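Local coordinates for Box C/D snoRNA protein 1 (Saccharomyces cerevisiae, PDB 6THL) that is required for the accumulation of box C/D snoRNAs, with roles in snoRNA processing, snoRNA transport to the nucleolus and ribosome biogenesis, at residues B[44-50]-B[163-169]; B[49-53]-B[170-176]; B[70-76]-B[146-152]. All coordinates share one frame; numbering follows the deposited sequence.

All three contacts belong to the BCD1 domain, the part of the protein in this chain. Their segments come in the order 44-50, 49-53, 70-76, 146-152, 163-169, 170-176, so interaction 3 lies within the span bracketed by the other two. Interaction 1 pairs strands 40-49 and 165-169, its centre about 4 Å from the centre of the chain. Interaction 2 continues from the same strand ends, sharing L49 and C50, its centre about 13 Å from that of interaction 1. Interaction 3, centred about 14 Å from the centre of interaction 1 and 22 Å from that of interaction 2, meets the sheet where L75 packs on W47 and I166. Sequence-distant loops are thus gathered around one central strand pair.

Interaction 1 (B[44-50]-B[163-169]); sequences SVEWILC and FPTIFVA
F163 turns its ring onto S44 to E46, midway along strand 40-49: S44 CB lies over one face, while V45 C and E46 N come to the ring edge. R26 of the same chain adds a cation-pi contact to this ring. P164 supplies the first backbone acceptor, taking the N-H of E46 (E46 N to P164 O 2.9 Å, 173° at the hydrogen), and its ring crosses the V45 side chain at about a right angle, P164 CG 3.5 Å from V45 CG1. At T165 the contact becomes polar. T165 OG1 donates to E46 OE2 at 3.0 Å, reaching the anti side of the carboxylate, somewhat out of its plane. The extended E46 chain, with CG anti to the backbone N (chi1 177°), runs alongside T165 to bring OE2 there, and R26 holds the same oxygen in a salt bridge.

I166 faces the other way, its CG2 beside W47 CZ3 at 4.0 Å. Its backbone uses both polar atoms, N to E46 O and O from I48 N. F167 returns to the face of E46 and T165, where I48 lies side by side with it, I48 CG2 3.8 Å from F167 CD2; C50 SG comes to the edge of the same ring. V168 returns to the side of the sheet that carries W47 and I166, with L49 CD2 3.6 Å from V168 CB and V168 CG2 at the indole edge. V168 N bonds to I48 O, and V168 O receives C50 N at 2.7 Å. The segment closes with A169 CB 3.7 Å from C50 CB.

E46 and I48 each bond both residues flanking their partners T165 and F167, while C50 adds only its N-H; C50 O bonds Y91 OH. The strand axes run 25° apart in the same direction. This is a parallel strand pair, buried inside a mixed sheet between strands 62-70 and 122-126.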
loop_
_atom_site.group_PDB
_atom_site.type_symbol
_atom_site.label_atom_id
_atom_site.label_comp_id
_atom_site.label_asym_id
_atom_site.label_seq_id
_atom_site.Cartn_x
_atom_site.Cartn_y
_atom_site.Cartn_z
ATOM N N SER B 44 -3.873 19.417 -7.145
ATOM C CA SER B 44 -4.309 18.142 -6.680
ATOM C C SER B 44 -5.053 18.430 -5.355
ATOM O O SER B 44 -4.562 19.200 -4.516
ATOM C CB SER B 44 -3.091 17.227 -6.506
ATOM O OG SER B 44 -2.105 17.544 -7.487
ATOM N N VAL B 45 -6.240 17.873 -5.171
ATOM C CA VAL B 45 -6.806 17.870 -3.840
ATOM C C VAL B 45 -7.017 16.415 -3.387
ATOM O O VAL B 45 -7.243 15.521 -4.206
ATOM C CB VAL B 45 -8.107 18.733 -3.713
ATOM C CG1 VAL B 45 -7.961 20.084 -4.397
ATOM C CG2 VAL B 45 -9.321 18.013 -4.246
ATOM N N GLU B 46 -6.936 16.191 -2.075
ATOM C CA GLU B 46 -7.296 14.896 -1.490
ATOM C C GLU B 46 -8.749 14.888 -0.942
ATOM O O GLU B 46 -9.067 15.480 0.093
ATOM C CB GLU B 46 -6.294 14.505 -0.393
ATOM C CG GLU B 46 -6.677 13.203 0.283
ATOM C CD GLU B 46 -5.792 12.869 1.436
ATOM O OE1 GLU B 46 -5.832 11.688 1.823
ATOM O OE2 GLU B 46 -5.065 13.760 1.941
ATOM N N TRP B 47 -9.631 14.215 -1.654
ATOM C CA TRP B 47 -11.006 14.118 -1.225
ATOM C C TRP B 47 -11.085 13.023 -0.188
ATOM O O TRP B 47 -10.568 11.945 -0.395
ATOM C CB TRP B 47 -11.927 13.796 -2.407
ATOM C CG TRP B 47 -11.996 14.889 -3.380
ATOM C CD1 TRP B 47 -11.324 14.985 -4.546
ATOM C CD2 TRP B 47 -12.772 16.079 -3.259
ATOM N NE1 TRP B 47 -11.638 16.169 -5.175
ATOM C CE2 TRP B 47 -12.525 16.855 -4.397
ATOM C CE3 TRP B 47 -13.659 16.563 -2.290
ATOM C CZ2 TRP B 47 -13.135 18.078 -4.605
ATOM C CZ3 TRP B 47 -14.261 17.800 -2.493
ATOM C CH2 TRP B 47 -14.000 18.537 -3.640
ATOM N N ILE B 48 -11.707 13.316 0.943
ATOM C CA ILE B 48 -12.032 12.296 1.927
ATOM C C ILE B 48 -13.521 12.395 2.224
ATOM O O ILE B 48 -13.979 13.371 2.819
ATOM C CB ILE B 48 -11.240 12.490 3.225
ATOM C CG1 ILE B 48 -9.749 12.216 2.990
ATOM C CG2 ILE B 48 -11.769 11.560 4.294
ATOM C CD1 ILE B 48 -8.846 12.796 4.041
ATOM N N LEU B 49 -14.263 11.378 1.790
ATOM C CA LEU B 49 -15.708 11.300 1.966
ATOM C C LEU B 49 -16.017 10.541 3.229
ATOM O O LEU B 49 -15.588 9.388 3.376
ATOM C CB LEU B 49 -16.333 10.564 0.775
ATOM C CG LEU B 49 -15.991 11.170 -0.590
ATOM C CD1 LEU B 49 -16.921 10.601 -1.641
ATOM C CD2 LEU B 49 -16.070 12.682 -0.628
ATOM N N CYS B 50 -16.743 11.193 4.140
ATOM C CA CYS B 50 -17.202 10.556 5.376
ATOM C C CYS B 50 -18.681 10.206 5.248
ATOM O O CYS B 50 -19.557 11.091 5.164
ATOM C CB CYS B 50 -16.968 11.443 6.587
ATOM S SG CYS B 50 -15.434 12.395 6.549
ATOM N N PHE B 163 -0.822 20.147 -0.413
ATOM C CA PHE B 163 -1.995 20.341 -1.238
ATOM C C PHE B 163 -3.193 20.007 -0.374
ATOM O O PHE B 163 -3.140 19.084 0.462
ATOM C CB PHE B 163 -1.989 19.485 -2.558
ATOM C CG PHE B 163 -2.135 17.971 -2.357
ATOM C CD1 PHE B 163 -3.342 17.357 -2.488
ATOM C CD2 PHE B 163 -1.038 17.178 -2.065
ATOM C CE1 PHE B 163 -3.469 15.989 -2.312
ATOM C CE2 PHE B 163 -1.157 15.813 -1.880
ATOM C CZ PHE B 163 -2.372 15.215 -2.017
ATOM N N PRO B 164 -4.275 20.751 -0.574
ATOM C CA PRO B 164 -5.464 20.613 0.247
ATOM C C PRO B 164 -5.944 19.180 0.418
ATOM O O PRO B 164 -5.913 18.383 -0.521
ATOM C CB PRO B 164 -6.522 21.412 -0.532
ATOM C CG PRO B 164 -5.967 21.564 -1.910
ATOM C CD PRO B 164 -4.496 21.663 -1.710
ATOM N N THR B 165 -6.374 18.879 1.629
ATOM C CA THR B 165 -7.173 17.706 1.897
ATOM C C THR B 165 -8.576 18.269 2.220
ATOM O O THR B 165 -8.674 19.352 2.806
ATOM C CB THR B 165 -6.560 16.936 3.079
ATOM O OG1 THR B 165 -5.182 16.625 2.783
ATOM C CG2 THR B 165 -7.342 15.687 3.391
ATOM N N ILE B 166 -9.647 17.589 1.810
ATOM C CA ILE B 166 -10.979 18.163 1.900
ATOM C C ILE B 166 -11.988 17.119 2.284
ATOM O O ILE B 166 -12.305 16.242 1.481
ATOM C CB ILE B 166 -11.481 18.772 0.570
ATOM C CG1 ILE B 166 -10.474 19.742 -0.062
ATOM C CG2 ILE B 166 -12.821 19.473 0.800
ATOM C CD1 ILE B 166 -10.329 21.054 0.663
ATOM N N PHE B 167 -12.507 17.256 3.507
ATOM C CA PHE B 167 -13.423 16.313 4.130
ATOM C C PHE B 167 -14.838 16.682 3.751
ATOM O O PHE B 167 -15.171 17.878 3.629
ATOM C CB PHE B 167 -13.336 16.373 5.664
ATOM C CG PHE B 167 -12.040 15.885 6.232
ATOM C CD1 PHE B 167 -10.971 16.750 6.377
ATOM C CD2 PHE B 167 -11.911 14.573 6.669
ATOM C CE1 PHE B 167 -9.776 16.325 6.908
ATOM C CE2 PHE B 167 -10.701 14.140 7.186
ATOM C CZ PHE B 167 -9.623 15.027 7.302
ATOM N N VAL B 168 -15.660 15.639 3.618
ATOM C CA VAL B 168 -17.023 15.727 3.157
ATOM C C VAL B 168 -17.855 14.859 4.108
ATOM O O VAL B 168 -17.490 13.730 4.412
ATOM C CB VAL B 168 -17.143 15.252 1.681
ATOM C CG1 VAL B 168 -18.556 15.436 1.151
ATOM C CG2 VAL B 168 -16.241 16.051 0.777
ATOM N N ALA B 169 -18.955 15.396 4.611
ATOM C CA ALA B 169 -19.831 14.637 5.495
ATOM C C ALA B 169 -21.156 15.373 5.675
ATOM O O ALA B 169 -21.218 16.611 5.542
ATOM C CB ALA B 169 -19.164 14.443 6.832
#

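Interaction 2 (B[49-53]-B[170-176]); sequences LCPMQ and MTEADLP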
loop_
_atom_site.group_PDB
_atom_site.type_symbol
_atom_site.label_atom_id
_atom_site.label_comp_id
_atom_site.label_asym_id
_atom_site.label_seq_id
_atom_site.Cartn_x
_atom_site.Cartn_y
_atom_site.Cartn_z
ATOM N N LEU B 49 -14.263 11.378 1.790
ATOM C CA LEU B 49 -15.708 11.300 1.966
ATOM C C LEU B 49 -16.017 10.541 3.229
ATOM O O LEU B 49 -15.588 9.388 3.376
ATOM C CB LEU B 49 -16.333 10.564 0.775
ATOM C CG LEU B 49 -15.991 11.170 -0.590
ATOM C CD1 LEU B 49 -16.921 10.601 -1.641
ATOM C CD2 LEU B 49 -16.070 12.682 -0.628
ATOM N N CYS B 50 -16.743 11.193 4.140
ATOM C CA CYS B 50 -17.202 10.556 5.376
ATOM C C CYS B 50 -18.681 10.206 5.248
ATOM O O CYS B 50 -19.557 11.091 5.164
ATOM C CB CYS B 50 -16.968 11.443 6.587
ATOM S SG CYS B 50 -15.434 12.395 6.549
ATOM N N PRO B 51 -18.968 8.903 5.226
ATOM C CA PRO B 51 -20.310 8.455 5.086
ATOM C C PRO B 51 -20.979 8.517 6.437
ATOM O O PRO B 51 -20.330 8.854 7.433
ATOM C CB PRO B 51 -20.127 7.001 4.676
ATOM C CG PRO B 51 -18.969 6.560 5.492
ATOM C CD PRO B 51 -18.058 7.766 5.485
ATOM N N MET B 52 -22.248 8.114 6.448
ATOM C CA MET B 52 -23.123 8.217 7.590
ATOM C C MET B 52 -23.068 6.948 8.439
ATOM O O MET B 52 -23.602 5.886 8.070
ATOM C CB MET B 52 -24.523 8.546 7.091
ATOM C CG MET B 52 -24.510 9.837 6.285
ATOM S SD MET B 52 -26.105 10.590 5.914
ATOM C CE MET B 52 -26.883 9.265 4.977
ATOM N N GLN B 53 -22.406 7.081 9.587
ATOM C CA GLN B 53 -22.150 5.960 10.484
ATOM C C GLN B 53 -23.418 5.513 11.227
ATOM O O GLN B 53 -24.498 6.064 11.011
ATOM C CB GLN B 53 -21.022 6.338 11.451
ATOM C CG GLN B 53 -19.702 6.673 10.758
ATOM C CD GLN B 53 -19.143 5.505 9.962
ATOM O OE1 GLN B 53 -19.046 4.401 10.460
ATOM N NE2 GLN B 53 -18.768 5.751 8.732
ATOM N N MET B 170 -22.218 14.618 5.957
ATOM C CA MET B 170 -23.524 15.245 6.208
ATOM C C MET B 170 -23.522 15.990 7.541
ATOM O O MET B 170 -24.017 17.131 7.619
ATOM C CB MET B 170 -24.703 14.245 6.130
ATOM C CG MET B 170 -25.440 14.220 4.776
ATOM S SD MET B 170 -25.698 15.834 3.970
ATOM C CE MET B 170 -27.099 16.473 4.882
ATOM N N THR B 171 -22.949 15.345 8.560
ATOM C CA THR B 171 -22.799 15.920 9.902
ATOM C C THR B 171 -21.367 15.747 10.433
ATOM O O THR B 171 -20.599 14.947 9.915
ATOM C CB THR B 171 -23.799 15.287 10.910
ATOM O OG1 THR B 171 -23.370 13.975 11.308
ATOM C CG2 THR B 171 -25.189 15.177 10.309
ATOM N N GLU B 172 -21.033 16.506 11.476
ATOM C CA GLU B 172 -19.720 16.464 12.118
ATOM C C GLU B 172 -19.443 15.096 12.741
ATOM O O GLU B 172 -18.308 14.606 12.789
ATOM C CB GLU B 172 -19.655 17.504 13.232
ATOM C CG GLU B 172 -19.873 18.959 12.808
ATOM C CD GLU B 172 -19.191 19.952 13.759
ATOM O OE1 GLU B 172 -18.811 19.538 14.888
ATOM O OE2 GLU B 172 -18.993 21.127 13.371
ATOM N N ALA B 173 -20.495 14.499 13.263
ATOM C CA ALA B 173 -20.373 13.242 13.984
ATOM C C ALA B 173 -19.579 12.311 13.123
ATOM O O ALA B 173 -18.608 11.748 13.573
ATOM C CB ALA B 173 -21.752 12.645 14.300
ATOM N N ASP B 174 -20.007 12.209 11.871
ATOM C CA ASP B 174 -19.355 11.416 10.819
ATOM C C ASP B 174 -17.872 11.704 10.487
ATOM O O ASP B 174 -17.194 10.823 10.054
ATOM C CB ASP B 174 -20.185 11.530 9.530
ATOM C CG ASP B 174 -21.540 10.824 9.642
ATOM O OD1 ASP B 174 -22.434 11.147 8.787
ATOM O OD2 ASP B 174 -21.672 9.952 10.567
ATOM N N LEU B 175 -17.367 12.915 10.661
ATOM C CA LEU B 175 -15.937 13.143 10.459
ATOM C C LEU B 175 -15.135 12.124 11.282
ATOM O O LEU B 175 -15.594 11.667 12.311
ATOM C CB LEU B 175 -15.541 14.557 10.902
ATOM C CG LEU B 175 -15.970 15.785 10.088
ATOM C CD1 LEU B 175 -15.951 17.033 10.966
ATOM C CD2 LEU B 175 -15.089 15.982 8.866
ATOM N N PRO B 176 -13.928 11.765 10.836
ATOM C CA PRO B 176 -13.127 10.804 11.619
ATOM C C PRO B 176 -12.891 11.252 13.074
ATOM O O PRO B 176 -12.979 12.448 13.364
ATOM C CB PRO B 176 -11.806 10.736 10.855
ATOM C CG PRO B 176 -11.838 11.866 9.877
ATOM C CD PRO B 176 -13.269 12.149 9.578
#
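D174 and C50 bury the most surface here, followed by M52. The D174 carboxylate reaches across to the loop after strand 40-49, where D174 OD2 accepts the backbone N-H of Q53 (Q53 N to OD2 3.1 Å, 170° at the hydrogen). The donor arrives from above the carboxylate plane, 50° out of it. Beside this bond, D174 OD1 lies 3.5 Å from M52 CG, the two side chains crossing at a slant. The first torsion of D174, which sets CG anti to its own carbonyl carbon (chi1 -69°), directs the carboxylate to that loop.

C50 meets the backbone of D174 and L175 and the ring of P176. C50 SG rests 3.7 Å from P176 CD, and C50 CB lies 3.5 Å from D174 O. M52 extends the apolar part outward, M52 SD 3.9 Å from M170 CG as the two chains run side by side.

D174 is placed by a type I turn from E172 to L175, closed by L175 N to E172 O at 2.9 Å. One nearly straight main-chain bond therefore carries the polar link. P51 O approaches D174 OD1 to 3.4 Å without a bond, so the neutral Q53 N-H probably offsets this unfavourable approach, without any opposite charge from the other segment.

Interaction 3 (B[70-76]-B[146-152]); sequences KETDFLV and IHEKCIG
I151 follows its backbone bond across the contact: I151 N donates to D73 O at 3.1 Å, with 168° at the hydrogen. I151 CB lies 3.9 Å from E71 O. One step out, I151 CG1 sits between D73 O and the leucine methyl L75 CD1, 4.0 Å from the latter. The chain carries CG1 anti to the carbonyl carbon (chi1 -70°) and then extends, so I151 CD1 ends near D73 O and 4.0 Å from K70 O. The isoleucine therefore lies along three loop carbonyls, those of K70, E71 and D73, with L75 at its CG1.

The next residue adds a second bond, G152 N to E71 O at 3.1 Å. Both donors sit at the start of helix 151-155, just past C150 in the N-cap position, whose side chain caps a backbone N further on. Thus the loop carbonyls of E71 and D73 take N-H groups at the helix start.

Further along, L75 crosses I146 at about a right angle, L75 CD2 3.8 Å from I146 CG2, and V76 CG1 touches I146 CD1.

L75 also packs on W47 of strand 40-49 and, like I146, on F123 of strand 122-126, whereas V76 leans on T113 and L116 of helix 109-117. E71 is anchored by F41 N and R13. The contact thus joins a helix start and a loop to the central sheet on one side and to helix 109-117 through V76 and H147.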
loop_
_atom_site.group_PDB
_atom_site.type_symbol
_atom_site.label_atom_id
_atom_site.label_comp_id
_atom_site.label_asym_id
_atom_site.label_seq_id
_atom_site.Cartn_x
_atom_site.Cartn_y
_atom_site.Cartn_z
ATOM N N LYS B 70 -8.576 23.205 -11.646
ATOM C CA LYS B 70 -8.207 24.581 -12.022
ATOM C C LYS B 70 -8.402 25.537 -10.852
ATOM O O LYS B 70 -9.460 25.530 -10.228
ATOM C CB LYS B 70 -9.008 25.023 -13.250
ATOM C CG LYS B 70 -9.030 23.968 -14.360
ATOM C CD LYS B 70 -9.088 24.562 -15.764
ATOM C CE LYS B 70 -10.357 25.364 -16.037
ATOM N NZ LYS B 70 -11.607 24.551 -16.035
ATOM N N GLU B 71 -7.378 26.324 -10.531
ATOM C CA GLU B 71 -7.449 27.206 -9.368
ATOM C C GLU B 71 -8.677 28.078 -9.426
ATOM O O GLU B 71 -9.287 28.387 -8.397
ATOM C CB GLU B 71 -6.218 28.094 -9.228
ATOM C CG GLU B 71 -5.971 29.113 -10.333
ATOM C CD GLU B 71 -4.662 29.866 -10.102
ATOM O OE1 GLU B 71 -4.296 30.109 -8.926
ATOM O OE2 GLU B 71 -3.972 30.213 -11.083
ATOM N N THR B 72 -9.034 28.471 -10.644
ATOM C CA THR B 72 -10.242 29.239 -10.897
ATOM C C THR B 72 -11.335 28.231 -11.236
ATOM O O THR B 72 -11.592 27.947 -12.414
ATOM C CB THR B 72 -10.020 30.206 -12.070
ATOM O OG1 THR B 72 -9.738 29.439 -13.246
ATOM C CG2 THR B 72 -8.828 31.151 -11.804
ATOM N N ASP B 73 -11.923 27.652 -10.194
ATOM C CA ASP B 73 -13.071 26.757 -10.308
ATOM C C ASP B 73 -13.732 26.738 -8.964
ATOM O O ASP B 73 -13.040 26.668 -7.941
ATOM C CB ASP B 73 -12.650 25.304 -10.551
ATOM C CG ASP B 73 -12.600 24.912 -12.006
ATOM O OD1 ASP B 73 -12.898 25.714 -12.902
ATOM O OD2 ASP B 73 -12.235 23.744 -12.250
ATOM N N PHE B 74 -15.056 26.741 -8.931
ATOM C CA PHE B 74 -15.723 26.479 -7.663
ATOM C C PHE B 74 -15.278 25.067 -7.237
ATOM O O PHE B 74 -14.853 24.284 -8.094
ATOM C CB PHE B 74 -17.245 26.562 -7.803
ATOM C CG PHE B 74 -17.759 27.914 -8.223
ATOM C CD1 PHE B 74 -17.337 29.078 -7.561
ATOM C CD2 PHE B 74 -18.713 28.021 -9.255
ATOM C CE1 PHE B 74 -17.833 30.311 -7.940
ATOM C CE2 PHE B 74 -19.215 29.252 -9.638
ATOM C CZ PHE B 74 -18.773 30.399 -8.980
ATOM N N LEU B 75 -15.367 24.737 -5.944
ATOM C CA LEU B 75 -14.916 23.422 -5.442
ATOM C C LEU B 75 -15.668 22.193 -6.005
ATOM O O LEU B 75 -15.056 21.187 -6.363
ATOM C CB LEU B 75 -14.982 23.387 -3.923
ATOM C CG LEU B 75 -14.408 22.116 -3.290
ATOM C CD1 LEU B 75 -12.894 22.024 -3.504
ATOM C CD2 LEU B 75 -14.763 22.031 -1.809
ATOM N N VAL B 76 -16.990 22.251 -6.059
ATOM C CA VAL B 76 -17.746 21.176 -6.691
ATOM C C VAL B 76 -17.351 20.970 -8.163
ATOM O O VAL B 76 -17.403 19.845 -8.653
ATOM C CB VAL B 76 -19.279 21.397 -6.599
ATOM C CG1 VAL B 76 -19.749 21.225 -5.162
ATOM C CG2 VAL B 76 -19.698 22.763 -7.159
ATOM N N ILE B 146 -18.098 26.764 0.236
ATOM C CA ILE B 146 -17.630 26.301 -1.057
ATOM C C ILE B 146 -18.309 27.046 -2.193
ATOM O O ILE B 146 -17.709 27.229 -3.249
ATOM C CB ILE B 146 -17.827 24.784 -1.207
ATOM C CG1 ILE B 146 -19.281 24.436 -1.584
ATOM C CG2 ILE B 146 -17.400 24.082 0.080
ATOM C CD1 ILE B 146 -19.585 22.950 -1.547
ATOM N N HIS B 147 -19.535 27.508 -1.950
ATOM C CA HIS B 147 -20.379 28.097 -2.984
ATOM C C HIS B 147 -20.187 29.592 -3.129
ATOM O O HIS B 147 -20.801 30.221 -3.974
ATOM C CB HIS B 147 -21.838 27.778 -2.682
ATOM C CG HIS B 147 -22.103 26.311 -2.599
ATOM N ND1 HIS B 147 -21.829 25.450 -3.641
ATOM C CD2 HIS B 147 -22.570 25.541 -1.589
ATOM C CE1 HIS B 147 -22.136 24.217 -3.284
ATOM N NE2 HIS B 147 -22.588 24.243 -2.043
ATOM N N GLU B 148 -19.316 30.157 -2.320
ATOM C CA GLU B 148 -19.183 31.581 -2.253
ATOM C C GLU B 148 -17.781 31.991 -2.652
ATOM O O GLU B 148 -17.394 33.106 -2.382
ATOM C CB GLU B 148 -19.510 32.028 -0.827
ATOM C CG GLU B 148 -20.540 31.109 -0.131
ATOM C CD GLU B 148 -21.475 31.790 0.884
ATOM O OE1 GLU B 148 -21.567 33.035 0.902
ATOM O OE2 GLU B 148 -22.163 31.062 1.645
ATOM N N LYS B 149 -17.034 31.095 -3.312
ATOM C CA LYS B 149 -15.592 31.300 -3.638
ATOM C C LYS B 149 -14.975 30.179 -4.497
ATOM O O LYS B 149 -15.377 29.013 -4.421
ATOM C CB LYS B 149 -14.745 31.417 -2.358
ATOM C CG LYS B 149 -14.303 32.825 -1.965
ATOM C CD LYS B 149 -13.641 32.772 -0.589
ATOM C CE LYS B 149 -13.775 34.053 0.219
ATOM N NZ LYS B 149 -12.485 34.786 0.214
ATOM N N CYS B 150 -13.981 30.548 -5.291
ATOM C CA CYS B 150 -13.202 29.581 -6.049
ATOM C C CYS B 150 -12.088 29.000 -5.141
ATOM O O CYS B 150 -11.700 29.618 -4.131
ATOM C CB CYS B 150 -12.630 30.221 -7.330
ATOM S SG CYS B 150 -11.377 31.508 -7.048
ATOM N N ILE B 151 -11.596 27.809 -5.501
ATOM C CA ILE B 151 -10.561 27.084 -4.718
ATOM C C ILE B 151 -9.397 28.005 -4.360
ATOM O O ILE B 151 -8.897 27.969 -3.228
ATOM C CB ILE B 151 -9.967 25.899 -5.516
ATOM C CG1 ILE B 151 -10.999 24.796 -5.673
ATOM C CG2 ILE B 151 -8.735 25.322 -4.833
ATOM C CD1 ILE B 151 -10.694 23.876 -6.829
ATOM N N GLY B 152 -8.955 28.778 -5.358
ATOM C CA GLY B 152 -7.843 29.699 -5.232
ATOM C C GLY B 152 -8.085 30.721 -4.143
ATOM O O GLY B 152 -7.157 31.116 -3.430
#